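Local structure of beta-methylmalyl-CoA dehydratase (Chloroflexus aurantiacus, 4E3E) at residues G92-A97 / D167-T172; A183-A188 / N267-A272; V68-F73 / R223-T228; F325-A330 / V339-Y344. The protein catalyses the reversible dehydration of (2R,3S)-beta-methylmalyl-CoA to mesaconyl-CoA, a step of the glyoxylate assimilation cycle. All coordinates share one frame; numbering follows the deposited sequence.

Contact 1 (G92-A97 / D167-T172); sequences GGRFGA and DSVPVT
Val169 sets both of its methyl groups against residues 92-94, each on a different kind of surface. CG2 lies on the glycine backbone, 3.4 Å from Gly93 O and 3.6 Å from Gly93 N, and the same methyl stands 3.7 Å from Gly92 C. CG1 comes alongside the base of the arginine side chain, 4.2 Å from Arg94 CB. This division follows from the torsion of the valine: with chi1 at 175°, CG1 is opposite the backbone N and CG2 sits beside it, so CG2 faces the glycine backbone and CG1 the Arg94 side chain. The CG2 methyl thus rests directly on the Gly92-Gly93 peptide. Arg94 contributes only its aliphatic start, because its chain bends at chi3 and carries the guanidinium away to a salt bridge with Glu141. Phe95 packs instead on Ile271 and Ile274 of the neighbouring strand 270-278. Gly96 and Ala97, further along, probably help bind the substrate. No hydrogen bond joins the two segments, so the loop is held here by shape and apolar contact, with one valine lying over the exit of strand 84-95.

Contact 2 (A183-A188 / N267-A272); sequences ANYNLA and NALSIA
Tyr185 reaches across to residues 267-272 with the far end of its ring, and its hydroxyl arrives between two side chains. On one side is the isobutyl group of Leu269, whose CD1 and CD2 each lie 3.5 Å from Tyr185 OH, so that the oxygen sits against the fork of the leucine. Tyrosine and leucine approach from opposite directions, and Leu269 CD1 also touches the ring edge, 3.8 Å from Tyr185 CE1. On the other side is the amide of Asn267, its plane turned 56° from that of the ring; the atom modelled as Asn267 ND2 is 2.6 Å from Tyr185 OH, near the ring plane. The torsions explain the meeting. Tyr185 carries its ring opposite the backbone N, at chi1 -166°, which extends it toward the other segment, whereas Asn267 and Leu269 both fold their branches beside their own backbone N. Leu187 completes the group, its CD2 at the edge of the Tyr185 ring. Replacing Tyr185 by an alanine would probably leave the Leu269 methyls without their partner and open a gap where the ring now lies. Asn186 is the N-cap of helix 187-190, its OD1 accepting a hydrogen bond from His189 N. The segment 267-272 passes from helix 250-265 into strand 270-278, with Ala268 at the centre of an inverse gamma turn. Tyr185 also packs on Pro349 of strand 338-349 and Ala190 of helix 187-190, while Ala188 touches Val21 of the second subunit.

Contact 3 (V68-F73 / R223-T228); sequences VFHIVF and RLYQNT
His70 O accepts a hydrogen bond of 2.7 Å from a water that in turn takes one from Asn227 ND2 at 3.2 Å, so a single water joins the backbone of helix 65-80 to the loop behind helix 215-224. The carboxamide is also held by Ala229 N, which donates to Asn227 OD1. Its ND2 comes to the edge of the Phe73 ring, 4.0 Å from Phe73 CE1. His70 and Tyr225 run side by side and point the same way. The methylene of the histidine makes a CH-pi contact, His70 CB standing 3.3 Å from the centroid of the Tyr225 ring and 3° off its normal. The imidazole, set beside the backbone N by a chi1 of -58°, is inclined at 41° to the phenol, and His70 CD2 lies 3.4 Å from Tyr225 OH. Ile71 CG1 adds apolar packing at Tyr225 CD1. Gln226, just past helix 215-224, has positive phi and closes a Schellman motif, its NE2 donating to Ser42 and Ser48 of the third subunit. Helix 65-80 is probably the central hotdog helix, and the side chain of Phe73 lies about 4 Å from that of Asn87, which probably binds substrate. The ring polar atoms bond elsewhere: His70 ND1 with Tyr249, NE2 with Ser255, and Tyr225 OH with Tyr40. The contact thus pairs buried aromatic packing with satisfied polar groups, which is likely to hold both rings in fixed orientations.

Contact 4 (F325-A330 / V339-Y344); sequences FPYRDA and VLDFDY
Tyr327 donates its hydroxyl proton to Asp341 in a short bond, Tyr327 OH to Asp341 OD2 being 2.6 Å. The oxygen is met on its syn side, 32° out of the carboxylate plane, and the flat groups stand nearly perpendicular at 80°. Asp341 OD2 also lies 3.3 Å from Tyr327 CE1, at the ring edge. Arg328 CG packs closely too, 3.5 Å above the Tyr327 ring plane and offset toward the rim. Both Tyr327 and Asp341 extend opposite their backbone N, chi1 of Tyr327 being -166°, which lets them meet between loop and strand. The carboxylate has further partners: Asp341 OD2 bonds Tyr334 OH, and Asp341 OD1 forms a salt bridge with Arg313, an arrangement likely to keep the aspartate ionised. A phenylalanine in place of Tyr327 would probably leave Asp341 OD2 short of one of its donors and the loop without its polar tie here. Beyond this tight point, Asp329 and Ala330 are exposed and poorly ordered. The whole is the long connection of a beta hairpin, folded back on its second strand, with a classic beta bulge where Val339 and Leu340 face Ala316; its strands 307-318 and 338-349 belong to the antiparallel sheet of the hotdog fold.

Contact 3 is the buried one, centred about 10 Å from the middle of the chain, whereas contacts 1, 2 and 4 are partly buried, contact 2 furthest out, its centre about 21 Å from that of the chain. Contacts 1, 2 and 4 reach the same antiparallel sheet through neighbouring strands 84-95, 270-278 and 338-349: Phe95 N and Ala272 O, 3.3 Å apart, probably bond contacts 1 and 2, and Ile271 packs on Tyr344 between contacts 2 and 4. Contact 3 instead involves helix 65-80, which meets contact 1 where Phe69 touches Phe95. The chemistry changes with place: methyl packing on a strand, a tyrosine tip among leucine and amide, aromatic core with one water, and a charged network at the hairpin loop.

Contact 1 (G92-A97 / D167-T172)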
loop_
_atom_site.group_PDB
_atom_site.type_symbol
_atom_site.label_atom_id
_atom_site.label_comp_id
_atom_site.label_asym_id
_atom_site.label_seq_id
_atom_site.Cartn_x
_atom_site.Cartn_y
_atom_site.Cartn_z
ATOM N N GLY A 92 -4.189 -31.133 3.664
ATOM C CA GLY A 92 -4.086 -31.117 5.123
ATOM C C GLY A 92 -3.682 -29.764 5.668
ATOM O O GLY A 92 -2.884 -29.677 6.607
ATOM N N GLY A 93 -4.227 -28.704 5.074
ATOM C CA GLY A 93 -3.957 -27.343 5.537
ATOM C C GLY A 93 -4.836 -27.008 6.718
ATOM O O GLY A 93 -5.987 -26.620 6.531
ATOM N N ARG A 94 -4.304 -27.169 7.933
ATOM C CA ARG A 94 -5.072 -26.969 9.167
ATOM C C ARG A 94 -4.659 -25.654 9.840
ATOM O O ARG A 94 -3.486 -25.490 10.194
ATOM C CB ARG A 94 -4.826 -28.138 10.132
ATOM C CG ARG A 94 -5.586 -28.038 11.455
ATOM C CD ARG A 94 -5.152 -29.129 12.417
ATOM N NE ARG A 94 -3.749 -28.983 12.798
ATOM C CZ ARG A 94 -3.318 -28.251 13.822
ATOM N NH1 ARG A 94 -4.184 -27.588 14.582
ATOM N NH2 ARG A 94 -2.019 -28.189 14.090
ATOM N N PHE A 95 -5.608 -24.725 10.008
ATOM C CA PHE A 95 -5.343 -23.496 10.773
ATOM C C PHE A 95 -5.416 -23.811 12.261
ATOM O O PHE A 95 -6.285 -24.554 12.688
ATOM C CB PHE A 95 -6.289 -22.353 10.348
ATOM C CG PHE A 95 -5.961 -21.811 8.966
ATOM C CD1 PHE A 95 -5.021 -20.784 8.805
ATOM C CD2 PHE A 95 -6.545 -22.362 7.830
ATOM C CE1 PHE A 95 -4.686 -20.315 7.526
ATOM C CE2 PHE A 95 -6.224 -21.887 6.556
ATOM C CZ PHE A 95 -5.288 -20.870 6.400
ATOM N N GLY A 96 -4.473 -23.287 13.039
ATOM C CA GLY A 96 -4.344 -23.642 14.453
ATOM C C GLY A 96 -4.711 -22.442 15.313
ATOM O O GLY A 96 -5.830 -21.952 15.244
ATOM N N ALA A 97 -3.773 -21.951 16.119
ATOM C CA ALA A 97 -4.035 -20.770 16.943
ATOM C C ALA A 97 -4.323 -19.534 16.088
ATOM O O ALA A 97 -3.755 -19.353 14.997
ATOM C CB ALA A 97 -2.877 -20.507 17.899
ATOM N N ASP A 167 -7.537 -36.359 2.074
ATOM C CA ASP A 167 -8.450 -35.714 1.130
ATOM C C ASP A 167 -8.931 -34.359 1.669
ATOM O O ASP A 167 -9.207 -33.437 0.905
ATOM C CB ASP A 167 -9.643 -36.618 0.856
ATOM C CG ASP A 167 -10.663 -35.981 -0.060
ATOM O OD1 ASP A 167 -10.445 -35.938 -1.289
ATOM O OD2 ASP A 167 -11.694 -35.527 0.456
ATOM N N SER A 168 -9.035 -34.250 2.991
ATOM C CA SER A 168 -9.504 -33.027 3.630
ATOM C C SER A 168 -8.986 -33.029 5.059
ATOM O O SER A 168 -8.597 -34.082 5.576
ATOM C CB SER A 168 -11.045 -32.971 3.641
ATOM O OG SER A 168 -11.606 -34.103 4.309
ATOM N N VAL A 169 -8.975 -31.859 5.689
ATOM C CA VAL A 169 -8.747 -31.771 7.128
ATOM C C VAL A 169 -10.032 -32.241 7.815
ATOM O O VAL A 169 -11.093 -31.675 7.564
ATOM C CB VAL A 169 -8.414 -30.325 7.564
ATOM C CG1 VAL A 169 -8.298 -30.230 9.089
ATOM C CG2 VAL A 169 -7.131 -29.834 6.881
ATOM N N PRO A 170 -9.951 -33.284 8.678
ATOM C CA PRO A 170 -11.165 -33.774 9.352
ATOM C C PRO A 170 -11.822 -32.703 10.226
ATOM O O PRO A 170 -11.129 -31.907 10.867
ATOM C CB PRO A 170 -10.654 -34.915 10.242
ATOM C CG PRO A 170 -9.363 -35.333 9.632
ATOM C CD PRO A 170 -8.767 -34.101 9.004
ATOM N N VAL A 171 -13.151 -32.704 10.251
ATOM C CA VAL A 171 -13.915 -31.733 11.022
ATOM C C VAL A 171 -13.514 -31.778 12.513
ATOM O O VAL A 171 -13.570 -30.761 13.211
ATOM C CB VAL A 171 -15.443 -31.920 10.792
ATOM C CG1 VAL A 171 -15.989 -33.137 11.531
ATOM C CG2 VAL A 171 -16.206 -30.674 11.197
ATOM N N THR A 172 -13.063 -32.945 12.974
ATOM C CA THR A 172 -12.616 -33.105 14.358
ATOM C C THR A 172 -11.259 -32.439 14.606
ATOM O O THR A 172 -10.871 -32.264 15.755
ATOM C CB THR A 172 -12.543 -34.588 14.754
ATOM O OG1 THR A 172 -11.835 -35.307 13.737
ATOM C CG2 THR A 172 -13.953 -35.176 14.891
#

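Contact 2 (A183-A188 / N267-A272)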
loop_
_atom_site.group_PDB
_atom_site.type_symbol
_atom_site.label_atom_id
_atom_site.label_comp_id
_atom_site.label_asym_id
_atom_site.label_seq_id
_atom_site.Cartn_x
_atom_site.Cartn_y
_atom_site.Cartn_z
ATOM N N ALA A 183 -28.111 -13.591 20.147
ATOM C CA ALA A 183 -28.286 -12.375 20.941
ATOM C C ALA A 183 -27.177 -11.347 20.713
ATOM O O ALA A 183 -27.273 -10.208 21.166
ATOM C CB ALA A 183 -28.382 -12.730 22.420
ATOM N N ASN A 184 -26.141 -11.748 19.991
ATOM C CA ASN A 184 -24.920 -10.968 19.897
ATOM C C ASN A 184 -24.330 -10.970 18.487
ATOM O O ASN A 184 -23.171 -10.582 18.295
ATOM C CB ASN A 184 -23.898 -11.540 20.887
ATOM C CG ASN A 184 -23.006 -10.477 21.499
ATOM O OD1 ASN A 184 -23.437 -9.351 21.754
ATOM N ND2 ASN A 184 -21.755 -10.842 21.756
ATOM N N TYR A 185 -25.116 -11.407 17.504
ATOM C CA TYR A 185 -24.624 -11.480 16.115
ATOM C C TYR A 185 -25.415 -10.566 15.182
ATOM O O TYR A 185 -26.564 -10.859 14.840
ATOM C CB TYR A 185 -24.653 -12.928 15.596
ATOM C CG TYR A 185 -23.869 -13.118 14.321
ATOM C CD1 TYR A 185 -22.488 -13.289 14.355
ATOM C CD2 TYR A 185 -24.502 -13.119 13.077
ATOM C CE1 TYR A 185 -21.758 -13.454 13.193
ATOM C CE2 TYR A 185 -23.777 -13.287 11.905
ATOM C CZ TYR A 185 -22.405 -13.449 11.975
ATOM O OH TYR A 185 -21.663 -13.623 10.832
ATOM N N ASN A 186 -24.799 -9.459 14.773
ATOM C CA ASN A 186 -25.462 -8.504 13.905
ATOM C C ASN A 186 -25.401 -8.937 12.440
ATOM O O ASN A 186 -24.367 -8.815 11.789
ATOM C CB ASN A 186 -24.871 -7.102 14.106
ATOM C CG ASN A 186 -25.668 -6.030 13.404
ATOM O OD1 ASN A 186 -26.056 -6.175 12.246
ATOM N ND2 ASN A 186 -25.909 -4.937 14.099
ATOM N N LEU A 187 -26.521 -9.441 11.936
ATOM C CA LEU A 187 -26.623 -9.908 10.551
ATOM C C LEU A 187 -26.411 -8.809 9.505
ATOM O O LEU A 187 -25.794 -9.043 8.453
ATOM C CB LEU A 187 -27.977 -10.584 10.316
ATOM C CG LEU A 187 -28.246 -11.907 11.029
ATOM C CD1 LEU A 187 -29.725 -12.252 10.919
ATOM C CD2 LEU A 187 -27.382 -13.031 10.469
ATOM N N ALA A 188 -26.941 -7.617 9.778
ATOM C CA ALA A 188 -26.767 -6.482 8.870
ATOM C C ALA A 188 -25.283 -6.128 8.766
ATOM O O ALA A 188 -24.777 -5.888 7.670
ATOM C CB ALA A 188 -27.584 -5.282 9.335
ATOM N N ASN A 267 -21.446 -14.851 5.494
ATOM C CA ASN A 267 -21.338 -15.374 6.869
ATOM C C ASN A 267 -20.290 -16.473 7.041
ATOM O O ASN A 267 -20.115 -16.997 8.153
ATOM C CB ASN A 267 -22.714 -15.792 7.423
ATOM C CG ASN A 267 -23.566 -14.590 7.796
ATOM O OD1 ASN A 267 -24.731 -14.485 7.400
ATOM N ND2 ASN A 267 -22.981 -13.668 8.547
ATOM N N ALA A 268 -19.582 -16.811 5.949
ATOM C CA ALA A 268 -18.435 -17.721 6.031
ATOM C C ALA A 268 -17.280 -16.940 6.649
ATOM O O ALA A 268 -16.357 -16.498 5.951
ATOM C CB ALA A 268 -18.060 -18.269 4.660
ATOM N N LEU A 269 -17.335 -16.787 7.965
ATOM C CA LEU A 269 -16.527 -15.777 8.647
ATOM C C LEU A 269 -15.023 -15.962 8.533
ATOM O O LEU A 269 -14.273 -14.970 8.505
ATOM C CB LEU A 269 -16.931 -15.670 10.109
ATOM C CG LEU A 269 -18.269 -14.955 10.305
ATOM C CD1 LEU A 269 -18.452 -14.736 11.789
ATOM C CD2 LEU A 269 -18.377 -13.634 9.508
ATOM N N SER A 270 -14.583 -17.219 8.466
ATOM C CA SER A 270 -13.154 -17.510 8.375
ATOM C C SER A 270 -12.942 -18.864 7.747
ATOM O O SER A 270 -13.838 -19.723 7.775
ATOM C CB SER A 270 -12.497 -17.476 9.754
ATOM O OG SER A 270 -12.957 -18.556 10.555
ATOM N N ILE A 271 -11.753 -19.042 7.182
ATOM C CA ILE A 271 -11.336 -20.304 6.610
ATOM C C ILE A 271 -10.612 -21.096 7.679
ATOM O O ILE A 271 -9.651 -20.598 8.290
ATOM C CB ILE A 271 -10.409 -20.103 5.393
ATOM C CG1 ILE A 271 -11.184 -19.422 4.255
ATOM C CG2 ILE A 271 -9.801 -21.447 4.992
ATOM C CD1 ILE A 271 -10.317 -18.961 3.082
ATOM N N ALA A 272 -11.088 -22.316 7.922
ATOM C CA ALA A 272 -10.519 -23.148 8.974
ATOM C C ALA A 272 -9.591 -24.235 8.433
ATOM O O ALA A 272 -8.768 -24.783 9.179
ATOM C CB ALA A 272 -11.623 -23.750 9.823
#

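Contact 3 (V68-F73 / R223-T228)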
loop_
_atom_site.group_PDB
_atom_site.type_symbol
_atom_site.label_atom_id
_atom_site.label_comp_id
_atom_site.label_asym_id
_atom_site.label_seq_id
_atom_site.Cartn_x
_atom_site.Cartn_y
_atom_site.Cartn_z
ATOM N N VAL A 68 -2.249 -14.973 6.749
ATOM C CA VAL A 68 -1.417 -15.948 7.461
ATOM C C VAL A 68 -0.832 -16.994 6.491
ATOM O O VAL A 68 0.382 -17.269 6.502
ATOM C CB VAL A 68 -2.192 -16.673 8.584
ATOM C CG1 VAL A 68 -1.354 -17.815 9.171
ATOM C CG2 VAL A 68 -2.592 -15.695 9.693
ATOM N N PHE A 69 -1.689 -17.575 5.660
ATOM C CA PHE A 69 -1.235 -18.573 4.691
ATOM C C PHE A 69 -0.122 -18.073 3.751
ATOM O O PHE A 69 0.926 -18.736 3.636
ATOM C CB PHE A 69 -2.417 -19.165 3.930
ATOM C CG PHE A 69 -2.024 -20.134 2.860
ATOM C CD1 PHE A 69 -1.803 -21.479 3.161
ATOM C CD2 PHE A 69 -1.865 -19.703 1.557
ATOM C CE1 PHE A 69 -1.442 -22.375 2.169
ATOM C CE2 PHE A 69 -1.502 -20.600 0.559
ATOM C CZ PHE A 69 -1.283 -21.936 0.869
ATOM N N HIS A 70 -0.337 -16.926 3.094
ATOM C CA HIS A 70 0.652 -16.382 2.148
ATOM C C HIS A 70 1.975 -16.022 2.779
ATOM O O HIS A 70 3.028 -16.180 2.180
ATOM C CB HIS A 70 0.089 -15.183 1.396
ATOM C CG HIS A 70 -1.165 -15.492 0.621
ATOM N ND1 HIS A 70 -1.307 -16.631 -0.091
ATOM C CD2 HIS A 70 -2.352 -14.780 0.473
ATOM C CE1 HIS A 70 -2.523 -16.644 -0.675
ATOM N NE2 HIS A 70 -3.161 -15.513 -0.331
ATOM N N ILE A 71 1.932 -15.551 4.015
ATOM C CA ILE A 71 3.161 -15.258 4.740
ATOM C C ILE A 71 3.955 -16.533 5.078
ATOM O O ILE A 71 5.164 -16.587 4.821
ATOM C CB ILE A 71 2.888 -14.367 5.969
ATOM C CG1 ILE A 71 2.529 -12.947 5.473
ATOM C CG2 ILE A 71 4.111 -14.323 6.896
ATOM C CD1 ILE A 71 1.996 -12.030 6.541
ATOM N N VAL A 72 3.276 -17.546 5.633
ATOM C CA VAL A 72 3.888 -18.857 5.910
ATOM C C VAL A 72 4.451 -19.459 4.606
ATOM O O VAL A 72 5.629 -19.865 4.539
ATOM C CB VAL A 72 2.893 -19.808 6.623
ATOM C CG1 VAL A 72 3.414 -21.248 6.637
ATOM C CG2 VAL A 72 2.657 -19.342 8.068
ATOM N N PHE A 73 3.623 -19.475 3.568
ATOM C CA PHE A 73 4.047 -19.942 2.235
ATOM C C PHE A 73 5.250 -19.167 1.709
ATOM O O PHE A 73 6.240 -19.769 1.268
ATOM C CB PHE A 73 2.867 -19.877 1.259
ATOM C CG PHE A 73 3.162 -20.399 -0.133
ATOM C CD1 PHE A 73 3.886 -19.646 -1.053
ATOM C CD2 PHE A 73 2.640 -21.633 -0.551
ATOM C CE1 PHE A 73 4.109 -20.121 -2.359
ATOM C CE2 PHE A 73 2.854 -22.101 -1.841
ATOM C CZ PHE A 73 3.595 -21.348 -2.753
ATOM N N ARG A 223 5.414 -9.068 -2.494
ATOM C CA ARG A 223 6.442 -8.468 -1.614
ATOM C C ARG A 223 5.996 -8.405 -0.166
ATOM O O ARG A 223 6.822 -8.564 0.761
ATOM C CB ARG A 223 6.858 -7.076 -2.106
ATOM C CG ARG A 223 7.799 -7.119 -3.310
ATOM C CD ARG A 223 7.907 -5.760 -3.985
ATOM N NE ARG A 223 9.074 -5.702 -4.848
ATOM C CZ ARG A 223 9.190 -4.954 -5.942
ATOM N NH1 ARG A 223 8.189 -4.170 -6.343
ATOM N NH2 ARG A 223 10.321 -4.999 -6.641
ATOM N N LEU A 224 4.701 -8.176 0.047
ATOM C CA LEU A 224 4.156 -8.157 1.414
ATOM C C LEU A 224 4.413 -9.522 2.062
ATOM O O LEU A 224 4.705 -9.615 3.265
ATOM C CB LEU A 224 2.656 -7.826 1.409
ATOM C CG LEU A 224 1.955 -7.788 2.777
ATOM C CD1 LEU A 224 2.463 -6.618 3.615
ATOM C CD2 LEU A 224 0.442 -7.713 2.627
ATOM N N TYR A 225 4.322 -10.571 1.238
ATOM C CA TYR A 225 4.537 -11.948 1.681
ATOM C C TYR A 225 6.025 -12.301 1.755
ATOM O O TYR A 225 6.377 -13.398 2.226
ATOM C CB TYR A 225 3.795 -12.947 0.761
ATOM C CG TYR A 225 2.335 -12.575 0.527
ATOM C CD1 TYR A 225 1.550 -12.017 1.567
ATOM C CD2 TYR A 225 1.745 -12.779 -0.711
ATOM C CE1 TYR A 225 0.226 -11.653 1.349
ATOM C CE2 TYR A 225 0.417 -12.437 -0.944
ATOM C CZ TYR A 225 -0.327 -11.874 0.078
ATOM O OH TYR A 225 -1.618 -11.538 -0.165
ATOM N N GLN A 226 6.887 -11.377 1.306
ATOM C CA GLN A 226 8.344 -11.626 1.210
ATOM C C GLN A 226 8.587 -12.942 0.421
ATOM O O GLN A 226 9.422 -13.788 0.757
ATOM C CB GLN A 226 8.987 -11.566 2.603
ATOM C CG GLN A 226 9.026 -10.130 3.161
ATOM C CD GLN A 226 9.257 -10.122 4.656
ATOM O OE1 GLN A 226 8.592 -10.851 5.378
ATOM N NE2 GLN A 226 10.227 -9.321 5.127
ATOM N N ASN A 227 7.785 -13.090 -0.626
ATOM C CA ASN A 227 7.831 -14.223 -1.547
ATOM C C ASN A 227 8.699 -13.752 -2.705
ATOM O O ASN A 227 8.430 -12.718 -3.304
ATOM C CB ASN A 227 6.391 -14.583 -1.982
ATOM C CG ASN A 227 6.318 -15.612 -3.129
ATOM O OD1 ASN A 227 7.225 -15.745 -3.941
ATOM N ND2 ASN A 227 5.201 -16.341 -3.189
ATOM N N THR A 228 9.767 -14.491 -2.993
ATOM C CA THR A 228 10.782 -14.015 -3.931
ATOM C C THR A 228 10.776 -14.673 -5.299
ATOM O O THR A 228 11.712 -14.425 -6.051
ATOM C CB THR A 228 12.203 -14.258 -3.402
ATOM O OG1 THR A 228 12.390 -15.672 -3.218
ATOM C CG2 THR A 228 12.428 -13.540 -2.059
HETATM O O HOH W 1 3.380 -16.189 -0.511
#

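Contact 4 (F325-A330 / V339-Y344)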
loop_
_atom_site.group_PDB
_atom_site.type_symbol
_atom_site.label_atom_id
_atom_site.label_comp_id
_atom_site.label_asym_id
_atom_site.label_seq_id
_atom_site.Cartn_x
_atom_site.Cartn_y
_atom_site.Cartn_z
ATOM N N PHE A 325 -20.807 -21.509 -14.552
ATOM C CA PHE A 325 -20.067 -22.454 -13.721
ATOM C C PHE A 325 -19.080 -23.318 -14.527
ATOM O O PHE A 325 -19.169 -24.548 -14.500
ATOM C CB PHE A 325 -21.033 -23.319 -12.892
ATOM C CG PHE A 325 -22.135 -22.532 -12.231
ATOM C CD1 PHE A 325 -21.837 -21.585 -11.245
ATOM C CD2 PHE A 325 -23.473 -22.736 -12.586
ATOM C CE1 PHE A 325 -22.851 -20.854 -10.640
ATOM C CE2 PHE A 325 -24.494 -22.011 -11.979
ATOM C CZ PHE A 325 -24.182 -21.071 -11.001
ATOM N N PRO A 326 -18.128 -22.672 -15.243
ATOM C CA PRO A 326 -17.148 -23.453 -16.004
ATOM C C PRO A 326 -16.300 -24.302 -15.054
ATOM O O PRO A 326 -15.940 -23.837 -13.956
ATOM C CB PRO A 326 -16.265 -22.379 -16.668
ATOM C CG PRO A 326 -16.991 -21.089 -16.517
ATOM C CD PRO A 326 -17.810 -21.228 -15.266
ATOM N N TYR A 327 -16.008 -25.540 -15.456
ATOM C CA TYR A 327 -15.215 -26.426 -14.613
ATOM C C TYR A 327 -14.337 -27.373 -15.435
ATOM O O TYR A 327 -13.249 -26.977 -15.874
ATOM C CB TYR A 327 -16.104 -27.161 -13.588
ATOM C CG TYR A 327 -15.318 -27.827 -12.481
ATOM C CD1 TYR A 327 -14.342 -27.120 -11.772
ATOM C CD2 TYR A 327 -15.539 -29.161 -12.141
ATOM C CE1 TYR A 327 -13.609 -27.721 -10.763
ATOM C CE2 TYR A 327 -14.814 -29.776 -11.125
ATOM C CZ TYR A 327 -13.847 -29.050 -10.443
ATOM O OH TYR A 327 -13.115 -29.644 -9.434
ATOM N N ARG A 328 -14.797 -28.606 -15.648
ATOM C CA ARG A 328 -14.037 -29.582 -16.427
ATOM C C ARG A 328 -14.904 -30.220 -17.494
ATOM O O ARG A 328 -15.169 -31.420 -17.429
ATOM C CB ARG A 328 -13.476 -30.697 -15.542
ATOM C CG ARG A 328 -12.884 -30.246 -14.230
ATOM C CD ARG A 328 -12.667 -31.440 -13.331
ATOM N NE ARG A 328 -11.370 -32.051 -13.575
ATOM C CZ ARG A 328 -10.622 -32.603 -12.628
ATOM N NH1 ARG A 328 -11.045 -32.616 -11.369
ATOM N NH2 ARG A 328 -9.448 -33.132 -12.936
ATOM N N ASP A 329 -15.349 -29.432 -18.469
ATOM C CA ASP A 329 -16.124 -30.004 -19.566
ATOM C C ASP A 329 -15.301 -31.062 -20.298
ATOM O O ASP A 329 -15.754 -32.193 -20.482
ATOM C CB ASP A 329 -16.627 -28.935 -20.544
ATOM C CG ASP A 329 -17.564 -29.511 -21.603
ATOM O OD1 ASP A 329 -18.791 -29.297 -21.490
ATOM O OD2 ASP A 329 -17.079 -30.195 -22.535
ATOM N N ALA A 330 -14.084 -30.686 -20.683
ATOM C CA ALA A 330 -13.204 -31.554 -21.448
ATOM C C ALA A 330 -12.715 -32.770 -20.640
ATOM O O ALA A 330 -11.575 -32.809 -20.188
ATOM C CB ALA A 330 -12.039 -30.747 -22.013
ATOM N N VAL A 339 -8.675 -20.912 -13.698
ATOM C CA VAL A 339 -7.314 -20.644 -13.208
ATOM C C VAL A 339 -7.083 -21.184 -11.803
ATOM O O VAL A 339 -5.931 -21.367 -11.384
ATOM C CB VAL A 339 -6.929 -19.137 -13.276
ATOM C CG1 VAL A 339 -6.865 -18.656 -14.740
ATOM C CG2 VAL A 339 -7.860 -18.277 -12.411
ATOM N N LEU A 340 -8.175 -21.453 -11.093
ATOM C CA LEU A 340 -8.089 -21.905 -9.703
ATOM C C LEU A 340 -9.213 -22.875 -9.404
ATOM O O LEU A 340 -10.366 -22.597 -9.726
ATOM C CB LEU A 340 -8.211 -20.725 -8.753
ATOM C CG LEU A 340 -8.113 -21.113 -7.269
ATOM C CD1 LEU A 340 -6.691 -21.581 -6.959
ATOM C CD2 LEU A 340 -8.554 -19.964 -6.355
ATOM N N ASP A 341 -8.871 -24.009 -8.799
ATOM C CA ASP A 341 -9.851 -24.924 -8.231
ATOM C C ASP A 341 -9.467 -25.095 -6.766
ATOM O O ASP A 341 -8.511 -25.799 -6.457
ATOM C CB ASP A 341 -9.820 -26.267 -8.979
ATOM C CG ASP A 341 -10.832 -27.272 -8.442
ATOM O OD1 ASP A 341 -11.540 -26.964 -7.446
ATOM O OD2 ASP A 341 -10.907 -28.382 -9.009
ATOM N N PHE A 342 -10.210 -24.446 -5.873
ATOM C CA PHE A 342 -9.807 -24.294 -4.468
ATOM C C PHE A 342 -10.864 -24.937 -3.577
ATOM O O PHE A 342 -12.030 -24.566 -3.642
ATOM C CB PHE A 342 -9.647 -22.790 -4.149
ATOM C CG PHE A 342 -9.114 -22.486 -2.763
ATOM C CD1 PHE A 342 -7.889 -22.991 -2.330
ATOM C CD2 PHE A 342 -9.824 -21.634 -1.900
ATOM C CE1 PHE A 342 -7.405 -22.691 -1.050
ATOM C CE2 PHE A 342 -9.342 -21.327 -0.619
ATOM C CZ PHE A 342 -8.132 -21.863 -0.201
ATOM N N ASP A 343 -10.454 -25.897 -2.751
ATOM C CA ASP A 343 -11.372 -26.712 -1.964
ATOM C C ASP A 343 -10.967 -26.500 -0.513
ATOM O O ASP A 343 -9.848 -26.821 -0.119
ATOM C CB ASP A 343 -11.214 -28.191 -2.421
ATOM C CG ASP A 343 -11.871 -29.227 -1.483
ATOM O OD1 ASP A 343 -12.449 -28.927 -0.400
ATOM O OD2 ASP A 343 -11.792 -30.411 -1.854
ATOM N N TYR A 344 -11.872 -25.941 0.284
ATOM C CA TYR A 344 -11.530 -25.507 1.619
ATOM C C TYR A 344 -12.753 -25.599 2.500
ATOM O O TYR A 344 -13.858 -25.904 2.031
ATOM C CB TYR A 344 -10.963 -24.066 1.601
ATOM C CG TYR A 344 -11.905 -23.029 1.011
ATOM C CD1 TYR A 344 -12.240 -23.056 -0.350
ATOM C CD2 TYR A 344 -12.486 -22.033 1.816
ATOM C CE1 TYR A 344 -13.105 -22.122 -0.902
ATOM C CE2 TYR A 344 -13.360 -21.089 1.268
ATOM C CZ TYR A 344 -13.661 -21.140 -0.102
ATOM O OH TYR A 344 -14.524 -20.213 -0.666
#